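Local atomic coordinates of DNA topoisomerase 2-associated protein PAT1 (Saccharomyces cerevisiae, PDB entry 4OJJ), a protein that probably helps switch messenger RNAs from translation to decay, acting as a decapping activator and translational repressor. Residues S200-I205 with I252-D257; I232-A237 with L304-N309. All coordinates share one frame; numbering follows the deposited sequence.

Contact 1: S200-I205 with I252-D257; sequences SLESKI and IDEVRD. With MG (magnesium ion), chain D.
The carboxylate of E254 grips the backbone at S203 and, just past the turn, at I205. L201 to K204 form a type II beta turn just past helix 184-201, closed by K204 N to L201 O. That bond turns the K204 amide away from the glutamate, while the amides on either side of it reach E254. S203 N donates to E254 OE2 at 2.6 Å, and I205 N donates to E254 OE1 at 3.1 Å. Both oxygens are met on their syn sides, each donor 26° out of the carboxylate plane. In E254, CG lies anti to the carbonyl carbon (chi1 -72°) and the chain then runs extended, carrying the carboxylate across to the turn.

I205 can be followed outward. Its CB lies 3.4 Å from E254 OE1. CG1 continues beside the same oxygen, and CD1 ends 3.8 Å from E254 OE2; the I205 and E254 side chains cross at about a right angle. The other branch, CG2, meets CG1 of V255 at 3.7 Å. V255 is the N-cap residue of helix 256-277, where the chain leaves helix 245-254. L236 packs on both I205 and V255.

E202 starts out away from segment 252-257, and its OE1 binds a magnesium ion. The modelled bond is short for magnesium, so its length is doubtful. The two glutamates stay apart, with E202 OE1 5.9 Å from E254 OE2. With a leucine at E254, the amides of S203 and I205 would probably lose their acceptors, the two carboxylate oxygens, and the turn would be less firmly tied to helix 245-254. Two N-H hydrogen bonds, one to each oxygen, hold the carboxylate at both ends and probably help stabilise its negative charge.

Contact 2: I232-A237 with L304-N309; sequences IWQFLA and LNLFLN
In the mostly helical fold of PAT1, whose family belongs to the TPR clan, W233 and F307 join two helices that are not neighbours in sequence. Helix 230-241 and helix 284-310 run side by side and nearly parallel here. The local axes pass 8.0 Å apart at 7°.

W233 and F307 carry most of the contact. Over one face of the six-membered ring of W233 sits CD1 of L304, 3.9 Å from the centroid, a CH-pi contact. CG of L304 is anti to its backbone N (chi1 -176°), which runs the leucine alongside the indole, both pointing the same way. At the edge of the indole, near its plane, F307 CB approaches W233 CE3 at 3.8 Å. The two aromatic rings meet obliquely: their planes lie at 43° and their centroids are 5.9 Å apart. F209 meets W233 edge-to-face, and I259 of helix 256-277 touches both W233 and F307. Both aromatic side chains are buried.

F307 also reaches back to helix 230-241. Its CD1 packs against CB of L236 at 3.6 Å, and the A237 backbone N lies at the edge of its ring. Towards the more exposed side, the aliphatic CG of Q234 meets CD2 of L306, the two side chains crossing obliquely. No hydrogen bond links the segments, so this is apolar packing. The backbones come nearest at A237, whose CA is 4.2 Å from F307 CA; its small methyl, CB, rests 3.6 Å from the carbonyl oxygen of L306.

In the fold
The centres of the two contacts lie 13 Å apart, on the same side of the chain's centre, and contact 1 is farther out. Their segments alternate along the chain: 200-205, 232-237, 252-257, 304-309. Helix 230-241 leads into helix 245-254, and helix 256-277 into helix 284-310, so the two contacts interlock along the chain. They also touch directly. L201 CD1 packs on F235 CZ at 3.8 Å, and I252 CG1 on F307 CE2 at 3.9 Å. Together they tie the turn after helix 184-201 to four later helices in one continuous packed region, consistent with the helices acting as a single folded unit.

Contact 1: S200-I205 with I252-D257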
ATOM      1  N   SER A 200      -5.130   8.764 -15.476  1.00 40.86           N
ATOM      2  CA  SER A 200      -6.215   8.710 -14.487  1.00 39.39           C
ATOM      3  C   SER A 200      -5.905   9.504 -13.231  1.00 39.04           C
ATOM      4  O   SER A 200      -6.812   9.813 -12.476  1.00 44.35           O
ATOM      5  CB  SER A 200      -6.571   7.275 -14.096  1.00 44.47           C
ATOM      6  OG  SER A 200      -5.563   6.693 -13.287  1.00 47.21           O
ATOM      7  N   LEU A 201      -4.638   9.838 -13.009  1.00 39.38           N
ATOM      8  CA  LEU A 201      -4.251  10.592 -11.819  1.00 36.90           C
ATOM      9  C   LEU A 201      -3.893  12.041 -12.113  1.00 39.60           C
ATOM     10  O   LEU A 201      -3.907  12.883 -11.215  1.00 39.97           O
ATOM     11  CB  LEU A 201      -3.077   9.919 -11.131  1.00 33.10           C
ATOM     12  CG  LEU A 201      -3.386   8.483 -10.730  1.00 44.48           C
ATOM     13  CD1 LEU A 201      -2.157   7.807 -10.148  1.00 38.27           C
ATOM     14  CD2 LEU A 201      -4.535   8.491  -9.749  1.00 42.52           C
ATOM     15  N   GLU A 202      -3.548  12.317 -13.364  1.00 39.46           N
ATOM     16  CA  GLU A 202      -3.056  13.631 -13.752  1.00 43.76           C
ATOM     17  C   GLU A 202      -3.986  14.722 -13.201  1.00 42.29           C
ATOM     18  O   GLU A 202      -5.197  14.618 -13.331  1.00 43.32           O
ATOM     19  CB  GLU A 202      -2.912  13.718 -15.281  1.00 36.84           C
ATOM     20  CG  GLU A 202      -2.115  14.922 -15.819  1.00 45.75           C
ATOM     21  CD  GLU A 202      -1.856  14.828 -17.337  1.00 47.12           C
ATOM     22  OE1 GLU A 202      -1.069  15.624 -17.862  1.00 51.79           O
ATOM     23  OE2 GLU A 202      -2.442  13.963 -18.017  1.00 52.42           O
ATOM     24  N   SER A 203      -3.396  15.732 -12.554  1.00 43.55           N
ATOM     25  CA  SER A 203      -4.108  16.873 -11.946  1.00 40.62           C
ATOM     26  C   SER A 203      -4.853  16.538 -10.642  1.00 39.34           C
ATOM     27  O   SER A 203      -5.522  17.381 -10.072  1.00 44.14           O
ATOM     28  CB  SER A 203      -5.025  17.589 -12.954  1.00 42.19           C
ATOM     29  OG  SER A 203      -6.157  16.801 -13.304  1.00 44.97           O
ATOM     30  N   LYS A 204      -4.723  15.305 -10.173  1.00 43.67           N
ATOM     31  CA  LYS A 204      -5.364  14.880  -8.938  1.00 37.22           C
ATOM     32  C   LYS A 204      -4.360  14.208  -8.037  1.00 37.61           C
ATOM     33  O   LYS A 204      -4.725  13.542  -7.090  1.00 39.67           O
ATOM     34  CB  LYS A 204      -6.469  13.883  -9.237  1.00 41.41           C
ATOM     35  CG  LYS A 204      -7.626  14.462 -10.015  1.00 46.92           C
ATOM     36  CD  LYS A 204      -8.456  13.348 -10.606  1.00 51.17           C
ATOM     37  CE  LYS A 204      -9.748  13.836 -11.247  1.00 57.50           C
ATOM     38  NZ  LYS A 204     -10.588  12.656 -11.652  1.00 59.47           N
ATOM     39  N   ILE A 205      -3.080  14.371  -8.339  1.00 41.06           N
ATOM     40  CA  ILE A 205      -2.055  13.633  -7.626  1.00 39.57           C
ATOM     41  C   ILE A 205      -1.953  14.060  -6.163  1.00 37.62           C
ATOM     42  O   ILE A 205      -1.759  13.240  -5.273  1.00 36.49           O
ATOM     43  CB  ILE A 205      -0.708  13.749  -8.352  1.00 32.49           C
ATOM     44  CG1 ILE A 205      -0.802  13.058  -9.710  1.00 36.89           C
ATOM     45  CG2 ILE A 205       0.378  13.083  -7.575  1.00 28.09           C
ATOM     46  CD1 ILE A 205       0.484  13.152 -10.486  1.00 30.83           C
ATOM     47  N   ILE A 252       6.320  16.063  -9.855  1.00 33.28           N
ATOM     48  CA  ILE A 252       7.004  16.913  -8.910  1.00 31.35           C
ATOM     49  C   ILE A 252       6.404  18.321  -8.905  1.00 38.07           C
ATOM     50  O   ILE A 252       6.508  19.022  -7.898  1.00 35.32           O
ATOM     51  CB  ILE A 252       8.542  16.958  -9.146  1.00 32.47           C
ATOM     52  CG1 ILE A 252       9.290  17.320  -7.853  1.00 36.23           C
ATOM     53  CG2 ILE A 252       8.896  17.936 -10.243  1.00 33.80           C
ATOM     54  CD1 ILE A 252      10.821  17.538  -8.025  1.00 31.32           C
ATOM     55  N   ASP A 253       5.776  18.733 -10.011  1.00 37.94           N
ATOM     56  CA  ASP A 253       5.110  20.042 -10.047  1.00 38.23           C
ATOM     57  C   ASP A 253       3.810  19.961  -9.247  1.00 37.13           C
ATOM     58  O   ASP A 253       3.498  20.868  -8.489  1.00 38.26           O
ATOM     59  CB  ASP A 253       4.799  20.538 -11.476  1.00 30.87           C
ATOM     60  CG  ASP A 253       6.051  21.005 -12.234  1.00 47.94           C
ATOM     61  OD1 ASP A 253       6.985  21.555 -11.599  1.00 54.92           O
ATOM     62  OD2 ASP A 253       6.106  20.835 -13.477  1.00 47.64           O
ATOM     63  N   GLU A 254       3.054  18.883  -9.424  1.00 31.71           N
ATOM     64  CA  GLU A 254       1.791  18.718  -8.693  1.00 35.10           C
ATOM     65  C   GLU A 254       1.927  18.533  -7.159  1.00 32.34           C
ATOM     66  O   GLU A 254       0.998  18.827  -6.445  1.00 37.41           O
ATOM     67  CB  GLU A 254       0.972  17.541  -9.252  1.00 36.65           C
ATOM     68  CG  GLU A 254       0.326  17.766 -10.615  1.00 35.57           C
ATOM     69  CD  GLU A 254      -0.842  16.798 -10.888  1.00 43.06           C
ATOM     70  OE1 GLU A 254      -1.670  16.530  -9.973  1.00 41.01           O
ATOM     71  OE2 GLU A 254      -0.934  16.299 -12.028  1.00 41.63           O
ATOM     72  N   VAL A 255       3.051  18.011  -6.666  1.00 29.10           N
ATOM     73  CA  VAL A 255       3.197  17.746  -5.237  1.00 26.78           C
ATOM     74  C   VAL A 255       4.195  18.709  -4.607  1.00 29.65           C
ATOM     75  O   VAL A 255       4.690  18.501  -3.500  1.00 32.92           O
ATOM     76  CB  VAL A 255       3.600  16.270  -4.932  1.00 33.21           C
ATOM     77  CG1 VAL A 255       2.557  15.291  -5.472  1.00 29.68           C
ATOM     78  CG2 VAL A 255       4.957  15.963  -5.497  1.00 27.26           C
ATOM     79  N   ARG A 256       4.479  19.785  -5.320  1.00 27.69           N
ATOM     80  CA  ARG A 256       5.484  20.712  -4.881  1.00 27.58           C
ATOM     81  C   ARG A 256       5.122  21.434  -3.561  1.00 33.42           C
ATOM     82  O   ARG A 256       6.009  21.702  -2.751  1.00 32.13           O
ATOM     83  CB  ARG A 256       5.800  21.711  -6.010  1.00 35.48           C
ATOM     84  CG  ARG A 256       6.519  22.954  -5.560  1.00 41.03           C
ATOM     85  CD  ARG A 256       7.164  23.658  -6.740  1.00 45.66           C
ATOM     86  NE  ARG A 256       8.209  22.826  -7.315  1.00 55.35           N
ATOM     87  CZ  ARG A 256       8.313  22.542  -8.603  1.00 43.56           C
ATOM     88  NH1 ARG A 256       7.434  23.040  -9.458  1.00 40.67           N
ATOM     89  NH2 ARG A 256       9.299  21.762  -9.022  1.00 41.92           N
ATOM     90  N   ASP A 257       3.845  21.741  -3.326  1.00 30.61           N
ATOM     91  CA  ASP A 257       3.469  22.335  -2.027  1.00 34.61           C
ATOM     92  C   ASP A 257       3.687  21.332  -0.888  1.00 35.27           C
ATOM     93  O   ASP A 257       4.126  21.727   0.196  1.00 37.04           O
ATOM     94  CB  ASP A 257       2.003  22.825  -1.974  1.00 32.97           C
ATOM     95  CG  ASP A 257       1.707  23.971  -2.934  1.00 38.77           C
ATOM     96  OD1 ASP A 257       2.634  24.720  -3.321  1.00 36.43           O
ATOM     97  OD2 ASP A 257       0.518  24.112  -3.297  1.00 40.50           O
TER
HETATM   98 MG    MG D 901      -0.448  16.184 -19.399  1.00 34.18          MG

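Contact 2: I232-A237 with L304-N309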
ATOM      1  N   ILE A 232       2.786   7.452   1.339  1.00 30.00           N
ATOM      2  CA  ILE A 232       2.474   8.438   0.309  1.00 34.01           C
ATOM      3  C   ILE A 232       3.704   8.733  -0.587  1.00 32.67           C
ATOM      4  O   ILE A 232       3.618   8.727  -1.820  1.00 29.35           O
ATOM      5  CB  ILE A 232       1.980   9.723   0.933  1.00 30.65           C
ATOM      6  CG1 ILE A 232       0.675   9.454   1.695  1.00 36.94           C
ATOM      7  CG2 ILE A 232       1.782  10.746  -0.124  1.00 28.56           C
ATOM      8  CD1 ILE A 232       0.155  10.678   2.427  1.00 36.82           C
ATOM      9  N   TRP A 233       4.842   8.979   0.053  1.00 29.22           N
ATOM     10  CA  TRP A 233       6.086   9.156  -0.664  1.00 33.04           C
ATOM     11  C   TRP A 233       6.551   7.895  -1.433  1.00 33.88           C
ATOM     12  O   TRP A 233       7.028   8.007  -2.567  1.00 30.31           O
ATOM     13  CB  TRP A 233       7.155   9.713   0.275  1.00 33.25           C
ATOM     14  CG  TRP A 233       6.767  11.081   0.848  1.00 38.31           C
ATOM     15  CD1 TRP A 233       6.334  11.350   2.120  1.00 36.99           C
ATOM     16  CD2 TRP A 233       6.770  12.357   0.153  1.00 37.64           C
ATOM     17  NE1 TRP A 233       6.069  12.701   2.261  1.00 33.52           N
ATOM     18  CE2 TRP A 233       6.339  13.346   1.081  1.00 35.05           C
ATOM     19  CE3 TRP A 233       7.116  12.758  -1.147  1.00 32.22           C
ATOM     20  CZ2 TRP A 233       6.230  14.702   0.746  1.00 31.59           C
ATOM     21  CZ3 TRP A 233       7.010  14.110  -1.486  1.00 33.94           C
ATOM     22  CH2 TRP A 233       6.562  15.066  -0.540  1.00 35.35           C
ATOM     23  N   GLN A 234       6.389   6.707  -0.841  1.00 31.58           N
ATOM     24  CA  GLN A 234       6.733   5.458  -1.533  1.00 32.91           C
ATOM     25  C   GLN A 234       5.928   5.367  -2.812  1.00 29.86           C
ATOM     26  O   GLN A 234       6.466   4.951  -3.840  1.00 29.95           O
ATOM     27  CB  GLN A 234       6.469   4.177  -0.679  1.00 38.71           C
ATOM     28  CG  GLN A 234       7.225   4.162   0.658  1.00 45.20           C
ATOM     29  CD  GLN A 234       6.874   2.997   1.582  1.00 45.43           C
ATOM     30  OE1 GLN A 234       5.710   2.647   1.767  1.00 46.38           O
ATOM     31  NE2 GLN A 234       7.900   2.393   2.169  1.00 51.88           N
ATOM     32  N   PHE A 235       4.648   5.745  -2.752  1.00 29.59           N
ATOM     33  CA  PHE A 235       3.796   5.692  -3.949  1.00 33.42           C
ATOM     34  C   PHE A 235       4.329   6.681  -4.996  1.00 30.70           C
ATOM     35  O   PHE A 235       4.370   6.370  -6.184  1.00 29.62           O
ATOM     36  CB  PHE A 235       2.317   5.974  -3.647  1.00 28.19           C
ATOM     37  CG  PHE A 235       1.487   6.246  -4.883  1.00 29.18           C
ATOM     38  CD1 PHE A 235       0.907   5.200  -5.590  1.00 34.67           C
ATOM     39  CD2 PHE A 235       1.295   7.547  -5.347  1.00 32.54           C
ATOM     40  CE1 PHE A 235       0.169   5.449  -6.732  1.00 32.22           C
ATOM     41  CE2 PHE A 235       0.553   7.801  -6.485  1.00 29.74           C
ATOM     42  CZ  PHE A 235      -0.010   6.760  -7.173  1.00 33.79           C
ATOM     43  N   LEU A 236       4.768   7.854  -4.533  1.00 29.75           N
ATOM     44  CA  LEU A 236       5.227   8.910  -5.429  1.00 27.80           C
ATOM     45  C   LEU A 236       6.513   8.494  -6.112  1.00 30.99           C
ATOM     46  O   LEU A 236       6.665   8.680  -7.317  1.00 31.17           O
ATOM     47  CB  LEU A 236       5.377  10.260  -4.697  1.00 28.95           C
ATOM     48  CG  LEU A 236       4.036  10.931  -4.365  1.00 30.28           C
ATOM     49  CD1 LEU A 236       4.209  12.224  -3.601  1.00 30.86           C
ATOM     50  CD2 LEU A 236       3.236  11.191  -5.639  1.00 30.80           C
ATOM     51  N   ALA A 237       7.417   7.912  -5.333  1.00 29.70           N
ATOM     52  CA  ALA A 237       8.664   7.346  -5.838  1.00 29.95           C
ATOM     53  C   ALA A 237       8.460   6.288  -6.949  1.00 33.11           C
ATOM     54  O   ALA A 237       9.088   6.360  -8.008  1.00 30.19           O
ATOM     55  CB  ALA A 237       9.438   6.748  -4.703  1.00 28.18           C
ATOM     56  N   LEU A 304      10.726  11.867   2.292  1.00 30.82           N
ATOM     57  CA  LEU A 304      10.864  12.749   1.135  1.00 33.05           C
ATOM     58  C   LEU A 304      11.997  12.275   0.226  1.00 35.13           C
ATOM     59  O   LEU A 304      11.865  12.269  -0.986  1.00 35.77           O
ATOM     60  CB  LEU A 304      11.154  14.183   1.587  1.00 27.77           C
ATOM     61  CG  LEU A 304      11.273  15.356   0.607  1.00 33.71           C
ATOM     62  CD1 LEU A 304      10.167  15.409  -0.436  1.00 29.94           C
ATOM     63  CD2 LEU A 304      11.275  16.670   1.394  1.00 33.29           C
ATOM     64  N   ASN A 305      13.121  11.886   0.806  1.00 35.49           N
ATOM     65  CA  ASN A 305      14.282  11.593  -0.017  1.00 37.26           C
ATOM     66  C   ASN A 305      14.071  10.361  -0.879  1.00 36.29           C
ATOM     67  O   ASN A 305      14.587  10.278  -1.982  1.00 38.82           O
ATOM     68  CB  ASN A 305      15.561  11.482   0.803  1.00 34.32           C
ATOM     69  CG  ASN A 305      16.379  12.746   0.767  1.00 39.55           C
ATOM     70  OD1 ASN A 305      16.368  13.486  -0.226  1.00 41.57           O
ATOM     71  ND2 ASN A 305      17.106  13.009   1.850  1.00 43.72           N
ATOM     72  N   LEU A 306      13.274   9.438  -0.387  1.00 33.69           N
ATOM     73  CA  LEU A 306      12.778   8.332  -1.194  1.00 34.96           C
ATOM     74  C   LEU A 306      12.244   8.800  -2.551  1.00 40.94           C
ATOM     75  O   LEU A 306      12.572   8.216  -3.589  1.00 37.22           O
ATOM     76  CB  LEU A 306      11.639   7.692  -0.442  1.00 37.61           C
ATOM     77  CG  LEU A 306      11.245   6.237  -0.447  1.00 44.95           C
ATOM     78  CD1 LEU A 306      12.455   5.316  -0.284  1.00 45.22           C
ATOM     79  CD2 LEU A 306      10.290   6.127   0.730  1.00 40.68           C
ATOM     80  N   PHE A 307      11.389   9.826  -2.540  1.00 36.94           N
ATOM     81  CA  PHE A 307      10.834  10.361  -3.780  1.00 32.99           C
ATOM     82  C   PHE A 307      11.857  11.247  -4.528  1.00 36.03           C
ATOM     83  O   PHE A 307      12.094  11.050  -5.712  1.00 36.13           O
ATOM     84  CB  PHE A 307       9.497  11.067  -3.523  1.00 36.32           C
ATOM     85  CG  PHE A 307       9.065  12.014  -4.634  1.00 36.17           C
ATOM     86  CD1 PHE A 307       8.505  11.534  -5.795  1.00 28.34           C
ATOM     87  CD2 PHE A 307       9.204  13.386  -4.490  1.00 35.08           C
ATOM     88  CE1 PHE A 307       8.108  12.382  -6.805  1.00 32.26           C
ATOM     89  CE2 PHE A 307       8.796  14.263  -5.509  1.00 34.10           C
ATOM     90  CZ  PHE A 307       8.256  13.756  -6.671  1.00 30.74           C
ATOM     91  N   LEU A 308      12.491  12.181  -3.828  1.00 33.47           N
ATOM     92  CA  LEU A 308      13.507  13.039  -4.440  1.00 35.59           C
ATOM     93  C   LEU A 308      14.659  12.276  -5.146  1.00 37.52           C
ATOM     94  O   LEU A 308      15.107  12.667  -6.250  1.00 30.82           O
ATOM     95  CB  LEU A 308      14.060  14.067  -3.436  1.00 28.80           C
ATOM     96  CG  LEU A 308      13.035  15.039  -2.813  1.00 34.40           C
ATOM     97  CD1 LEU A 308      13.701  16.163  -1.997  1.00 30.97           C
ATOM     98  CD2 LEU A 308      12.164  15.655  -3.890  1.00 32.13           C
ATOM     99  N   ASN A 309      15.156  11.224  -4.497  1.00 32.34           N
ATOM    100  CA  ASN A 309      16.196  10.368  -5.089  1.00 33.90           C
ATOM    101  C   ASN A 309      15.879   9.853  -6.504  1.00 31.70           C
ATOM    102  O   ASN A 309      16.743   9.805  -7.367  1.00 33.79           O
ATOM    103  CB  ASN A 309      16.546   9.205  -4.144  1.00 29.49           C
ATOM    104  CG  ASN A 309      17.265   9.676  -2.898  1.00 39.22           C
ATOM    105  OD1 ASN A 309      17.364  10.883  -2.636  1.00 36.08           O
ATOM    106  ND2 ASN A 309      17.750   8.732  -2.110  1.00 41.43           N
TER